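Local structure of DNA polymerase (Bacillus phage phi29, 2PY5) at residues Asp193-Phe198 and Tyr390-Ser395; Met188-Asp193 and Ala382-Asn387; Lys209-Leu214 and Thr427-Phe432; Met97-Met102 and Ser122-Pro127. The protein copies the phage genome by protein-primed, strand-displacing DNA synthesis of high processivity and fidelity, and proofreads the product with a 3'-5' exonuclease activity. The protein carries 2 engineered substitutions. All blocks are in the same frame, centred on the assembly; numbering follows the deposited sequence. Where two conformers were deposited one is given.

Contact 1: Asp193-Phe198 and Tyr390-Ser395; sequences DSLKGF and YGKFAS. With nucleotides of chain C.
Leu195 lays its CD2 methyl against the aliphatic arm of Lys392, 4.1 Å from CE. Leucine suits the place because a branched apolar end can cover the methylenes of a lysine while leaving its amine to the DNA. Lys392 is bent at chi2 and chi3, both near -75°, which turns the chain along the nucleotide: CD rests 3.4 Å from O4' of DC4 of chain C, and NZ hydrogen-bonds to its OP2 at 2.8 Å and its O5' at 3.2 Å. The two bonds pin the cation to one phosphate group. Here helix 190-202 of the DNA-binding linker between the exonuclease and polymerisation domains packs on the short turn after helix 376-387 of the B-family polymerase domain, a turn whose Tyr390 and Gly391 are probably involved in nucleotide selection and in template-primer binding. One helical turn beyond Leu195, the rings of Phe198 and Phe393 form an offset edge-to-face pair with planes at 72°: CZ of Phe393 leads, 3.8 Å from CE2 of Phe198. Behind the lysine the turn is closed by Ser395, whose OG donates to Lys392 O at 2.7 Å; Ser395 N reaches the same oxygen from the same face.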
# COMPACT_ATOMS: atom_id res chain seq x y z
N ASP F 193 2.97 -10.06 9.79
CA ASP F 193 2.19 -11.31 9.94
C ASP F 193 2.51 -12.25 8.78
O ASP F 193 2.72 -13.47 8.97
CB ASP F 193 0.67 -11.05 9.96
CG ASP F 193 0.18 -10.39 11.22
OD1 ASP F 193 0.70 -10.69 12.30
OD2 ASP F 193 -0.78 -9.59 11.13
N SER F 194 2.55 -11.70 7.58
CA SER F 194 2.83 -12.50 6.38
C SER F 194 4.20 -13.15 6.47
O SER F 194 4.36 -14.35 6.20
CB SER F 194 2.75 -11.66 5.10
OG SER F 194 1.42 -11.44 4.71
N LEU F 195 5.21 -12.38 6.83
CA LEU F 195 6.56 -12.92 6.91
C LEU F 195 6.69 -13.99 7.98
O LEU F 195 7.37 -15.00 7.76
CB LEU F 195 7.58 -11.79 7.11
CG LEU F 195 9.05 -12.20 7.06
CD1 LEU F 195 9.42 -12.87 5.75
CD2 LEU F 195 9.97 -10.99 7.34
N LYS F 196 6.07 -13.77 9.13
CA LYS F 196 6.11 -14.75 10.21
C LYS F 196 5.46 -16.05 9.75
O LYS F 196 6.00 -17.14 9.99
CB LYS F 196 5.42 -14.21 11.47
CG LYS F 196 5.48 -15.14 12.66
CD LYS F 196 4.31 -16.09 12.70
CE LYS F 196 4.22 -16.78 14.04
NZ LYS F 196 3.09 -17.73 14.09
N GLY F 197 4.33 -15.94 9.06
CA GLY F 197 3.61 -17.11 8.54
C GLY F 197 4.43 -17.89 7.55
O GLY F 197 4.46 -19.13 7.58
N PHE F 198 5.11 -17.17 6.68
CA PHE F 198 6.02 -17.79 5.72
C PHE F 198 7.14 -18.54 6.44
O PHE F 198 7.43 -19.70 6.12
CB PHE F 198 6.59 -16.73 4.81
CG PHE F 198 7.58 -17.26 3.82
CD1 PHE F 198 7.19 -18.18 2.85
CD2 PHE F 198 8.89 -16.84 3.86
CE1 PHE F 198 8.12 -18.66 1.94
CE2 PHE F 198 9.82 -17.33 2.95
CZ PHE F 198 9.44 -18.23 2.00
N TYR F 390 5.49 -10.27 -0.33
CA TYR F 390 6.66 -9.98 -1.16
C TYR F 390 7.37 -8.70 -0.74
O TYR F 390 8.60 -8.60 -0.77
CB TYR F 390 6.35 -9.96 -2.67
CG TYR F 390 5.84 -8.64 -3.21
CD1 TYR F 390 6.72 -7.63 -3.58
CD2 TYR F 390 4.49 -8.41 -3.35
CE1 TYR F 390 6.27 -6.44 -4.06
CE2 TYR F 390 4.02 -7.20 -3.83
CZ TYR F 390 4.92 -6.22 -4.17
OH TYR F 390 4.46 -5.02 -4.68
N GLY F 391 6.57 -7.71 -0.35
CA GLY F 391 7.12 -6.41 -0.02
C GLY F 391 8.09 -6.43 1.14
O GLY F 391 8.96 -5.57 1.25
N LYS F 392 7.92 -7.38 2.05
CA LYS F 392 8.79 -7.46 3.23
C LYS F 392 10.23 -7.87 2.87
O LYS F 392 11.16 -7.56 3.59
CB LYS F 392 8.20 -8.43 4.23
CG LYS F 392 6.98 -7.88 4.95
CD LYS F 392 7.30 -6.84 6.01
CE LYS F 392 7.90 -7.44 7.29
NZ LYS F 392 8.10 -6.42 8.37
N PHE F 393 10.40 -8.57 1.75
CA PHE F 393 11.75 -9.02 1.39
C PHE F 393 12.72 -7.85 1.12
O PHE F 393 13.91 -7.95 1.40
CB PHE F 393 11.68 -9.98 0.20
CG PHE F 393 11.28 -11.37 0.57
CD1 PHE F 393 9.96 -11.78 0.52
CD2 PHE F 393 12.23 -12.26 1.03
CE1 PHE F 393 9.61 -13.06 0.91
CE2 PHE F 393 11.89 -13.52 1.40
CZ PHE F 393 10.59 -13.92 1.34
N ALA F 394 12.20 -6.74 0.58
CA ALA F 394 13.00 -5.58 0.26
C ALA F 394 12.93 -4.45 1.31
O ALA F 394 13.29 -3.33 1.03
CB ALA F 394 12.62 -5.06 -1.12
N SER F 395 12.56 -4.80 2.54
CA SER F 395 12.58 -3.88 3.66
C SER F 395 13.92 -3.17 3.74
O SER F 395 14.97 -3.82 3.66
CB SER F 395 12.36 -4.66 4.96
OG SER F 395 11.07 -5.23 5.04
P DC C 4 6.14 -3.36 8.27
OP1 DC C 4 4.98 -2.83 7.52
OP2 DC C 4 6.06 -4.65 9.02
O5' DC C 4 7.43 -3.50 7.35
C5' DC C 4 7.74 -2.46 6.45
C4' DC C 4 8.10 -3.07 5.10
O4' DC C 4 6.96 -3.76 4.53
C3' DC C 4 8.46 -2.02 4.07
O3' DC C 4 9.82 -1.69 4.21
C2' DC C 4 8.18 -2.74 2.77
C1' DC C 4 6.93 -3.53 3.14
N1 DC C 4 5.69 -2.82 2.75
C2 DC C 4 5.38 -2.73 1.38
O2 DC C 4 6.16 -3.21 0.53
N3 DC C 4 4.25 -2.10 0.99
C4 DC C 4 3.43 -1.59 1.91
N4 DC C 4 2.31 -0.99 1.46
C5 DC C 4 3.71 -1.68 3.30
C6 DC C 4 4.83 -2.29 3.68
P DT C 5 10.33 -0.20 4.02
OP1 DT C 5 11.75 -0.18 4.41
OP2 DT C 5 9.37 0.71 4.73
O5' DT C 5 10.18 0.05 2.46
C5' DT C 5 10.93 -0.79 1.58
C4' DT C 5 10.47 -0.51 0.17
O4' DT C 5 9.06 -0.76 0.05
C3' DT C 5 10.68 0.94 -0.24
O3' DT C 5 11.81 0.97 -1.06
C2' DT C 5 9.42 1.35 -1.00
C1' DT C 5 8.40 0.26 -0.68
N1 DT C 5 7.21 0.72 0.13
C2 DT C 5 6.06 1.05 -0.54
O2 DT C 5 5.97 1.01 -1.76
N3 DT C 5 5.01 1.43 0.27
C4 DT C 5 5.00 1.52 1.65
O4 DT C 5 4.00 1.87 2.28
C5 DT C 5 6.23 1.16 2.30
C7 DT C 5 6.33 1.21 3.80
C6 DT C 5 7.26 0.78 1.52

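Contact 2: Met188-Asp193 and Ala382-Asn387; sequences MTAGSD and AKLMLN. With EDO (1,2-ethanediol), chain H; nucleotides of chain C.
A chi1 of -162° sets CG of Leu384 opposite its backbone N, beside the carbonyl carbon, and brings the isobutyl end against the methyl of Ala190, while Met385, folded at all three torsions near -70°, curls its thioether end against the backbone carbonyl of Asp193. This is helix-to-helix packing between the first turn of helix 190-202 and the last turns of helix 376-387 in the polymerase domain. Ala190 has a methyl small enough for the backbones to come close; its CB meets Leu384 CG at 3.8 Å. Leu384 is probably involved in positioning the templating nucleotide, and its seat on Ala190 probably links that site to the start of helix 190-202. Methionine is long and flexible, and Met385 CE lies 3.6 Å from Asp193 O. Of the carboxylate, OD2 forms a salt bridge with Lys125 and OD1 accepts from Arg187 N. On the DNA side the helix start grips the backbone. Thr189 is the N-cap: OG1 accepts from Ser192 N at 2.9 Å and donates to OP2 of DC4 of chain C at 2.5 Å. At the preceding nucleotide, on the 5' side, Ser192 OG donates to OP1 of DA3 of chain C at 2.7 Å.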
# COMPACT_ATOMS: atom_id res chain seq x y z
N MET F 188 2.69 -6.45 14.58
CA MET F 188 2.37 -5.05 14.45
C MET F 188 1.70 -4.69 13.13
O MET F 188 0.90 -3.75 13.09
CB MET F 188 3.63 -4.20 14.64
CG MET F 188 3.35 -2.74 14.81
SD MET F 188 4.84 -1.76 15.04
CE MET F 188 5.59 -2.73 16.36
N THR F 189 2.06 -5.40 12.07
CA THR F 189 1.60 -5.05 10.73
C THR F 189 1.20 -6.29 9.94
O THR F 189 1.69 -7.39 10.21
CB THR F 189 2.72 -4.37 9.95
OG1 THR F 189 3.73 -5.32 9.65
CG2 THR F 189 3.33 -3.20 10.76
N ALA F 190 0.39 -6.07 8.90
CA ALA F 190 0.04 -7.14 7.95
C ALA F 190 1.28 -7.79 7.34
O ALA F 190 1.35 -9.03 7.22
CB ALA F 190 -0.89 -6.59 6.86
N GLY F 191 2.28 -7.00 6.95
CA GLY F 191 3.48 -7.58 6.37
C GLY F 191 4.26 -8.44 7.36
O GLY F 191 4.85 -9.46 6.98
N SER F 192 4.32 -8.00 8.61
CA SER F 192 5.01 -8.74 9.65
C SER F 192 4.30 -10.07 9.85
O SER F 192 4.96 -11.10 10.01
CB SER F 192 5.04 -7.92 10.93
OG SER F 192 5.90 -8.49 11.89
N ASP F 193 2.97 -10.06 9.79
CA ASP F 193 2.19 -11.31 9.94
C ASP F 193 2.51 -12.25 8.78
O ASP F 193 2.72 -13.47 8.97
CB ASP F 193 0.67 -11.05 9.96
CG ASP F 193 0.18 -10.39 11.22
OD1 ASP F 193 0.70 -10.69 12.30
OD2 ASP F 193 -0.78 -9.59 11.13
N ALA F 382 -6.98 -13.97 4.56
CA ALA F 382 -6.19 -14.85 3.69
C ALA F 382 -5.59 -14.07 2.53
O ALA F 382 -4.43 -14.26 2.17
CB ALA F 382 -7.05 -16.01 3.20
N LYS F 383 -6.38 -13.19 1.94
CA LYS F 383 -5.90 -12.30 0.88
C LYS F 383 -4.78 -11.42 1.40
O LYS F 383 -3.75 -11.22 0.75
CB LYS F 383 -7.05 -11.45 0.36
CG LYS F 383 -8.11 -12.28 -0.36
CD LYS F 383 -9.42 -11.54 -0.51
CE LYS F 383 -9.30 -10.34 -1.40
NZ LYS F 383 -10.62 -9.62 -1.47
N LEU F 384 -4.97 -10.89 2.61
CA LEU F 384 -3.96 -10.06 3.22
C LEU F 384 -2.65 -10.82 3.43
O LEU F 384 -1.57 -10.30 3.15
CB LEU F 384 -4.50 -9.48 4.54
CG LEU F 384 -3.81 -8.28 5.14
CD1 LEU F 384 -3.77 -7.07 4.19
CD2 LEU F 384 -4.55 -7.92 6.42
N MET F 385 -2.73 -12.07 3.88
CA MET F 385 -1.53 -12.87 4.06
C MET F 385 -0.79 -13.10 2.73
O MET F 385 0.43 -12.98 2.64
CB MET F 385 -1.87 -14.21 4.71
CG MET F 385 -2.22 -14.11 6.19
SD MET F 385 -0.82 -13.67 7.22
CE MET F 385 0.14 -15.19 7.22
N LEU F 386 -1.54 -13.41 1.69
CA LEU F 386 -0.96 -13.66 0.37
C LEU F 386 -0.35 -12.40 -0.22
O LEU F 386 0.68 -12.45 -0.89
CB LEU F 386 -2.04 -14.19 -0.57
CG LEU F 386 -2.46 -15.63 -0.28
CD1 LEU F 386 -3.79 -15.95 -0.95
CD2 LEU F 386 -1.38 -16.62 -0.74
N ASN F 387 -1.01 -11.26 0.01
CA ASN F 387 -0.66 -10.00 -0.69
C ASN F 387 0.46 -9.22 0.01
O ASN F 387 1.15 -8.42 -0.64
CB ASN F 387 -1.90 -9.10 -0.82
CG ASN F 387 -2.90 -9.63 -1.84
OD1 ASN F 387 -2.51 -10.34 -2.78
ND2 ASN F 387 -4.18 -9.24 -1.69
C1 EDO H . -6.06 -11.38 -4.33
O1 EDO H . -6.13 -10.03 -3.83
C2 EDO H . -6.06 -12.35 -3.15
O2 EDO H . -4.75 -12.71 -2.64
P DC C 4 6.14 -3.36 8.27
OP1 DC C 4 4.98 -2.83 7.52
OP2 DC C 4 6.06 -4.65 9.02
O5' DC C 4 7.43 -3.50 7.35
C5' DC C 4 7.74 -2.46 6.45
C4' DC C 4 8.10 -3.07 5.10
O4' DC C 4 6.96 -3.76 4.53
C3' DC C 4 8.46 -2.02 4.07
O3' DC C 4 9.82 -1.69 4.21
C2' DC C 4 8.18 -2.74 2.77
C1' DC C 4 6.93 -3.53 3.14
N1 DC C 4 5.69 -2.82 2.75
C2 DC C 4 5.38 -2.73 1.38
O2 DC C 4 6.16 -3.21 0.53
N3 DC C 4 4.25 -2.10 0.99
C4 DC C 4 3.43 -1.59 1.91
N4 DC C 4 2.31 -0.99 1.46
C5 DC C 4 3.71 -1.68 3.30
C6 DC C 4 4.83 -2.29 3.68
P DA C 3 8.15 -5.76 13.08
OP1 DA C 3 6.80 -6.34 13.26
OP2 DA C 3 9.32 -6.53 12.56
O5' DA C 3 8.02 -4.44 12.19
C5' DA C 3 6.85 -3.68 12.29
C4' DA C 3 7.11 -2.34 11.64
O4' DA C 3 8.12 -1.65 12.40
C3' DA C 3 7.66 -2.38 10.22
O3' DA C 3 6.59 -2.22 9.30
C2' DA C 3 8.59 -1.16 10.14
C1' DA C 3 9.01 -0.89 11.58
N9 DA C 3 10.32 -1.38 12.02
C8 DA C 3 10.83 -2.65 11.84
N7 DA C 3 12.01 -2.83 12.39
C5 DA C 3 12.28 -1.61 12.99
C6 DA C 3 13.38 -1.14 13.74
N6 DA C 3 14.45 -1.89 14.02
N1 DA C 3 13.33 0.14 14.19
C2 DA C 3 12.26 0.89 13.90
N3 DA C 3 11.17 0.55 13.20
C4 DA C 3 11.25 -0.72 12.78

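Contact 3: Lys209-Leu214 and Thr427-Phe432; sequences KVFPTL and TPMGVF. With EDO (1,2-ethanediol), chain M.
Apolar contacts carry the meeting of Phe211 with Met429 and of Leu214 with Pro428, where the chain leaving helix 204-210 lies near the start of helix 427-447 in the polymerase domain. Met429 sends its CE to the rim of the Phe211 ring, near the ring plane, 3.7 Å from CE2. Its CG stands opposite the backbone N (chi1 -176°), and bends at chi2 and chi3 then curl the methyl back to that edge. One face of the Phe211 ring carries Val210 CG2, 3.5 Å above its centre; the flexible, unbranched methionine reaches the edge instead. A looser touch, Leu214 CD1 to Pro428 CG at 4.3 Å, extends the apolar seam. Proline is common near a helix start, where its missing N-H costs no i to i-4 bond.

Other rings also pack on Phe211: Phe207 and Phe393 edge-to-face, and Tyr426 with planes at about 45°. The residue thus joins the linker helices to the polymerase domain.

Polar bonds are made to outside partners. Thr427 OG1 is hydrogen-bonded to Asp219 of helix 216-223, and a bound 1,2-ethanediol, probably from the crystallisation liquor, donates from O2 to Phe211 O at 2.7 Å.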
# COMPACT_ATOMS: atom_id res chain seq x y z
N LYS F 209 19.14 -20.31 6.01
CA LYS F 209 20.08 -20.94 5.08
C LYS F 209 19.93 -20.34 3.70
O LYS F 209 20.93 -20.02 3.04
CB LYS F 209 19.82 -22.44 5.04
CG LYS F 209 20.85 -23.24 4.25
CD LYS F 209 20.67 -24.72 4.51
CE LYS F 209 21.77 -25.55 3.85
NZ LYS F 209 21.75 -26.96 4.37
N VAL F 210 18.69 -20.16 3.25
CA VAL F 210 18.43 -19.73 1.88
C VAL F 210 18.33 -18.21 1.71
O VAL F 210 18.53 -17.70 0.60
CB VAL F 210 17.20 -20.42 1.24
CG1 VAL F 210 17.31 -21.95 1.39
CG2 VAL F 210 15.91 -19.90 1.78
N PHE F 211 18.03 -17.48 2.79
CA PHE F 211 17.98 -16.00 2.73
C PHE F 211 18.98 -15.41 3.73
O PHE F 211 18.58 -14.85 4.77
CB PHE F 211 16.57 -15.50 2.99
CG PHE F 211 15.54 -16.07 2.07
CD1 PHE F 211 14.43 -16.74 2.56
CD2 PHE F 211 15.70 -15.96 0.68
CE1 PHE F 211 13.49 -17.27 1.70
CE2 PHE F 211 14.75 -16.47 -0.19
CZ PHE F 211 13.64 -17.12 0.31
N PRO F 212 20.28 -15.53 3.42
CA PRO F 212 21.32 -15.04 4.29
C PRO F 212 21.29 -13.51 4.34
O PRO F 212 20.80 -12.85 3.40
CB PRO F 212 22.60 -15.54 3.63
CG PRO F 212 22.26 -15.64 2.21
CD PRO F 212 20.85 -16.12 2.20
N THR F 213 21.80 -12.97 5.43
CA THR F 213 21.83 -11.53 5.63
C THR F 213 22.93 -10.95 4.78
O THR F 213 24.10 -11.33 4.93
CB THR F 213 22.11 -11.19 7.09
OG1 THR F 213 21.16 -11.86 7.92
CG2 THR F 213 22.00 -9.68 7.31
N LEU F 214 22.57 -10.05 3.86
CA LEU F 214 23.56 -9.38 3.05
C LEU F 214 24.14 -8.18 3.79
O LEU F 214 23.48 -7.56 4.65
CB LEU F 214 22.97 -8.93 1.71
CG LEU F 214 22.40 -10.01 0.77
CD1 LEU F 214 22.33 -9.39 -0.64
CD2 LEU F 214 23.16 -11.31 0.77
N THR F 427 16.53 -8.68 -0.08
CA THR F 427 16.11 -7.73 -1.11
C THR F 427 16.12 -8.32 -2.54
O THR F 427 15.25 -7.97 -3.34
CB THR F 427 16.90 -6.42 -1.00
OG1 THR F 427 16.81 -5.94 0.35
CG2 THR F 427 16.37 -5.35 -1.97
N PRO F 428 17.07 -9.23 -2.88
CA PRO F 428 17.01 -9.77 -4.25
C PRO F 428 15.64 -10.40 -4.58
O PRO F 428 15.20 -10.37 -5.70
CB PRO F 428 18.10 -10.85 -4.24
CG PRO F 428 19.06 -10.35 -3.23
CD PRO F 428 18.24 -9.76 -2.15
N MET F 429 14.99 -11.02 -3.58
CA MET F 429 13.71 -11.65 -3.82
C MET F 429 12.67 -10.63 -4.23
O MET F 429 11.88 -10.86 -5.15
CB MET F 429 13.26 -12.44 -2.58
CG MET F 429 12.01 -13.24 -2.70
SD MET F 429 12.07 -14.46 -4.00
CE MET F 429 12.79 -15.93 -3.31
N GLY F 430 12.66 -9.47 -3.56
CA GLY F 430 11.75 -8.39 -3.96
C GLY F 430 12.04 -7.90 -5.37
O GLY F 430 11.13 -7.69 -6.18
N VAL F 431 13.32 -7.69 -5.67
CA VAL F 431 13.72 -7.20 -6.99
C VAL F 431 13.15 -8.09 -8.09
O VAL F 431 12.59 -7.62 -9.08
CB VAL F 431 15.26 -7.14 -7.11
CG1 VAL F 431 15.70 -7.03 -8.55
CG2 VAL F 431 15.82 -5.99 -6.23
N PHE F 432 13.29 -9.42 -7.93
CA PHE F 432 12.85 -10.33 -8.96
C PHE F 432 11.35 -10.62 -8.98
O PHE F 432 10.79 -10.88 -10.04
CB PHE F 432 13.66 -11.63 -8.88
CG PHE F 432 14.99 -11.50 -9.55
CD1 PHE F 432 16.10 -11.00 -8.86
CD2 PHE F 432 15.14 -11.82 -10.88
CE1 PHE F 432 17.32 -10.87 -9.51
CE2 PHE F 432 16.36 -11.67 -11.53
CZ PHE F 432 17.44 -11.20 -10.84
C1 EDO M . 20.59 -15.68 8.70
O1 EDO M . 21.21 -16.59 7.78
C2 EDO M . 19.77 -14.63 7.96
O2 EDO M . 18.52 -15.13 7.49

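Contact 4: Met97-Met102 and Ser122-Pro127; sequences MGQWYM and SLKKLP. With nucleotides of chain C; nucleotides of chain B.
Tyr101 offers one face of its ring to Lys124, whose CE lies 3.5 Å above the plane, displaced toward the rim at CE2. The contact is a CH-pi interaction, with CE 3.8 Å from the ring centroid and 23° off the normal; NZ is farther away, at most a weak cation-pi partner. Around the indole of Trp100 the in-plane neighbour is Gly98 O, while NE1 hydrogen-bonds to a thymine base of the bound DNA. These residues begin strand 100-110 of the exonuclease domain's mixed sheet, where Tyr101 and Met102 both face Ile93 in a classic beta bulge. The short helical turn after strand 113-121 that supplies Lys124 also holds Ser122 and Leu123, which bind single-stranded DNA and are essential for 3'-5' exonucleolysis. Bends at chi2 and chi4 carry the amine past the ring to the strand backbone. Lysine suits the position: methylenes cover the ring, and the terminal cation still reaches polar groups, Asp121 among them in a salt bridge. NZ also donates to Trp100 O at 3.1 Å, 33° out of the carbonyl plane, and a water that accepts from NZ at 2.9 Å accepts from Trp100 N at 2.9 Å.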
# COMPACT_ATOMS: atom_id res chain seq x y z
N MET F 97 9.84 8.45 6.14
CA MET F 97 8.83 8.86 5.15
C MET F 97 7.49 9.25 5.78
O MET F 97 6.53 9.55 5.06
CB MET F 97 8.66 7.75 4.12
CG MET F 97 10.00 7.35 3.46
SD MET F 97 10.66 8.53 2.27
CE MET F 97 11.40 9.80 3.28
N GLY F 98 7.41 9.25 7.11
CA GLY F 98 6.25 9.78 7.80
C GLY F 98 5.16 8.76 8.08
O GLY F 98 4.03 9.16 8.34
N GLN F 99 5.51 7.47 8.07
CA GLN F 99 4.56 6.44 8.50
C GLN F 99 4.64 6.26 10.02
O GLN F 99 5.72 6.08 10.56
CB GLN F 99 4.84 5.14 7.77
CG GLN F 99 4.72 5.32 6.26
CD GLN F 99 4.07 4.17 5.55
OE1 GLN F 99 4.59 3.69 4.53
NE2 GLN F 99 2.93 3.72 6.06
N TRP F 100 3.48 6.30 10.68
CA TRP F 100 3.36 6.19 12.13
C TRP F 100 3.01 4.77 12.52
O TRP F 100 2.03 4.21 11.99
CB TRP F 100 2.29 7.15 12.68
CG TRP F 100 2.69 8.60 12.58
CD1 TRP F 100 3.22 9.24 11.49
CD2 TRP F 100 2.56 9.58 13.60
NE1 TRP F 100 3.47 10.55 11.79
CE2 TRP F 100 3.05 10.79 13.07
CE3 TRP F 100 2.08 9.56 14.91
CZ2 TRP F 100 3.09 11.95 13.82
CZ3 TRP F 100 2.11 10.75 15.66
CH2 TRP F 100 2.60 11.91 15.11
N TYR F 101 3.82 4.20 13.42
CA TYR F 101 3.63 2.79 13.87
C TYR F 101 3.33 2.68 15.36
O TYR F 101 2.64 1.75 15.77
CB TYR F 101 4.86 1.93 13.59
CG TYR F 101 5.16 1.76 12.13
CD1 TYR F 101 5.93 2.70 11.47
CD2 TYR F 101 4.66 0.70 11.41
CE1 TYR F 101 6.21 2.58 10.15
CE2 TYR F 101 4.93 0.55 10.06
CZ TYR F 101 5.70 1.50 9.42
OH TYR F 101 6.00 1.37 8.08
N MET F 102 3.85 3.59 16.18
CA MET F 102 3.80 3.41 17.64
C MET F 102 4.05 4.71 18.37
O MET F 102 4.92 5.49 17.98
CB MET F 102 4.84 2.35 18.09
CG MET F 102 4.76 2.01 19.60
SD MET F 102 6.17 1.07 20.16
CE MET F 102 7.40 2.36 20.19
N SER F 122 -4.02 0.74 13.81
CA SER F 122 -4.79 -0.37 13.22
C SER F 122 -4.76 -0.33 11.68
O SER F 122 -5.00 -1.36 11.03
CB SER F 122 -6.23 -0.42 13.72
OG SER F 122 -6.88 0.82 13.58
N LEU F 123 -4.43 0.82 11.08
CA LEU F 123 -4.28 0.88 9.61
C LEU F 123 -3.12 0.01 9.11
O LEU F 123 -3.12 -0.48 7.95
CB LEU F 123 -4.10 2.32 9.12
CG LEU F 123 -4.15 2.55 7.62
CD1 LEU F 123 -5.46 2.16 6.99
CD2 LEU F 123 -3.84 4.03 7.32
N LYS F 124 -2.12 -0.22 9.98
CA LYS F 124 -0.98 -1.07 9.60
C LYS F 124 -1.38 -2.56 9.62
O LYS F 124 -0.78 -3.38 8.92
CB LYS F 124 0.20 -0.82 10.54
CG LYS F 124 0.74 0.63 10.50
CD LYS F 124 1.50 0.93 9.23
CE LYS F 124 2.03 2.35 9.23
NZ LYS F 124 0.94 3.37 9.19
N LYS F 125 -2.37 -2.87 10.45
CA LYS F 125 -2.95 -4.21 10.56
C LYS F 125 -4.00 -4.50 9.48
O LYS F 125 -4.05 -5.59 8.92
CB LYS F 125 -3.58 -4.35 11.94
CG LYS F 125 -2.59 -4.32 13.08
CD LYS F 125 -2.36 -5.68 13.68
CE LYS F 125 -1.94 -6.70 12.65
NZ LYS F 125 -1.54 -8.02 13.22
N LEU F 126 -4.83 -3.49 9.21
CA LEU F 126 -6.00 -3.57 8.36
C LEU F 126 -5.92 -2.37 7.40
O LEU F 126 -6.48 -1.31 7.67
CB LEU F 126 -7.27 -3.52 9.23
CG LEU F 126 -7.41 -4.68 10.23
CD1 LEU F 126 -8.46 -4.31 11.31
CD2 LEU F 126 -7.77 -5.99 9.52
N PRO F 127 -5.16 -2.52 6.30
CA PRO F 127 -4.83 -1.38 5.43
C PRO F 127 -5.97 -0.93 4.48
O PRO F 127 -5.82 -0.95 3.25
CB PRO F 127 -3.60 -1.88 4.67
CG PRO F 127 -3.86 -3.36 4.54
CD PRO F 127 -4.45 -3.74 5.87
P DT C 6 13.09 1.83 -0.67
OP1 DT C 6 14.15 1.32 -1.56
OP2 DT C 6 13.26 1.91 0.80
O5' DT C 6 12.68 3.30 -1.15
C5' DT C 6 12.59 3.63 -2.52
C4' DT C 6 12.28 5.11 -2.64
O4' DT C 6 10.91 5.31 -2.20
C3' DT C 6 13.16 6.02 -1.77
O3' DT C 6 13.56 7.21 -2.46
C2' DT C 6 12.27 6.34 -0.57
C1' DT C 6 10.87 6.30 -1.20
N1 DT C 6 9.73 6.00 -0.26
C2 DT C 6 8.59 6.78 -0.34
O2 DT C 6 8.47 7.70 -1.13
N3 DT C 6 7.60 6.43 0.56
C4 DT C 6 7.62 5.42 1.50
O4 DT C 6 6.67 5.20 2.25
C5 DT C 6 8.84 4.64 1.52
C7 DT C 6 9.00 3.51 2.50
C6 DT C 6 9.82 4.96 0.66
P DC B 4 4.79 16.69 2.67
OP1 DC B 4 4.37 17.50 3.84
OP2 DC B 4 5.52 17.32 1.53
O5' DC B 4 5.68 15.47 3.17
C5' DC B 4 5.39 14.76 4.36
C4' DC B 4 6.40 13.63 4.48
O4' DC B 4 6.19 12.69 3.40
C3' DC B 4 7.86 14.05 4.35
O3' DC B 4 8.33 14.46 5.64
C2' DC B 4 8.52 12.78 3.84
C1' DC B 4 7.43 12.14 2.99
N1 DC B 4 7.58 12.33 1.50
C2 DC B 4 8.30 11.38 0.76
O2 DC B 4 8.81 10.41 1.33
N3 DC B 4 8.43 11.55 -0.58
C4 DC B 4 7.87 12.60 -1.19
N4 DC B 4 8.03 12.71 -2.51
C5 DC B 4 7.13 13.58 -0.46
C6 DC B 4 7.01 13.40 0.87
P DG C 2 14.28 -5.39 15.35
OP1 DG C 2 14.45 -6.80 14.93
OP2 DG C 2 15.07 -4.33 14.69
O5' DG C 2 12.71 -5.01 15.29
C5' DG C 2 11.81 -5.90 15.92
C4' DG C 2 10.36 -5.45 15.94
O4' DG C 2 10.13 -4.58 17.06
C3' DG C 2 9.82 -4.69 14.75
O3' DG C 2 8.53 -5.20 14.52
C2' DG C 2 9.73 -3.23 15.19
C1' DG C 2 9.38 -3.45 16.64
N9 DG C 2 9.80 -2.43 17.58
C8 DG C 2 10.92 -1.64 17.53
N7 DG C 2 11.03 -0.84 18.56
C5 DG C 2 9.92 -1.15 19.34
C6 DG C 2 9.50 -0.62 20.57
O6 DG C 2 10.06 0.26 21.23
N1 DG C 2 8.32 -1.21 21.02
C2 DG C 2 7.62 -2.20 20.36
N2 DG C 2 6.50 -2.65 20.94
N3 DG C 2 8.01 -2.71 19.19
C4 DG C 2 9.16 -2.14 18.75
O HOH W 1 1.22 6.27 8.84

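Contact 4 closes first along the chain, within the exonuclease domain, before contacts 2, 1 and 3 open in turn; the second segments of contacts 1 to 3 belong to the polymerase domain. Contacts 1 and 2 share Asp193 and helix 190-202, with centres about 8 Å apart, and are joined by a probable hydrogen bond from Ser194 OG to Met385 O, 2.8 Å. Contact 3 lies about 11 Å from contact 1, centre to centre, through the next helix, 204-210. The centres of contacts 4 and 2 are about 13 Å apart, bridged by a probable hydrogen bond from Ala190 N to Lys124 O, 2.9 Å. The linker helices thus connect the exonuclease and polymerase domains, and contacts 1, 2 and 4 meet the same DNA strand, consistent with coordinated synthesis and degradation.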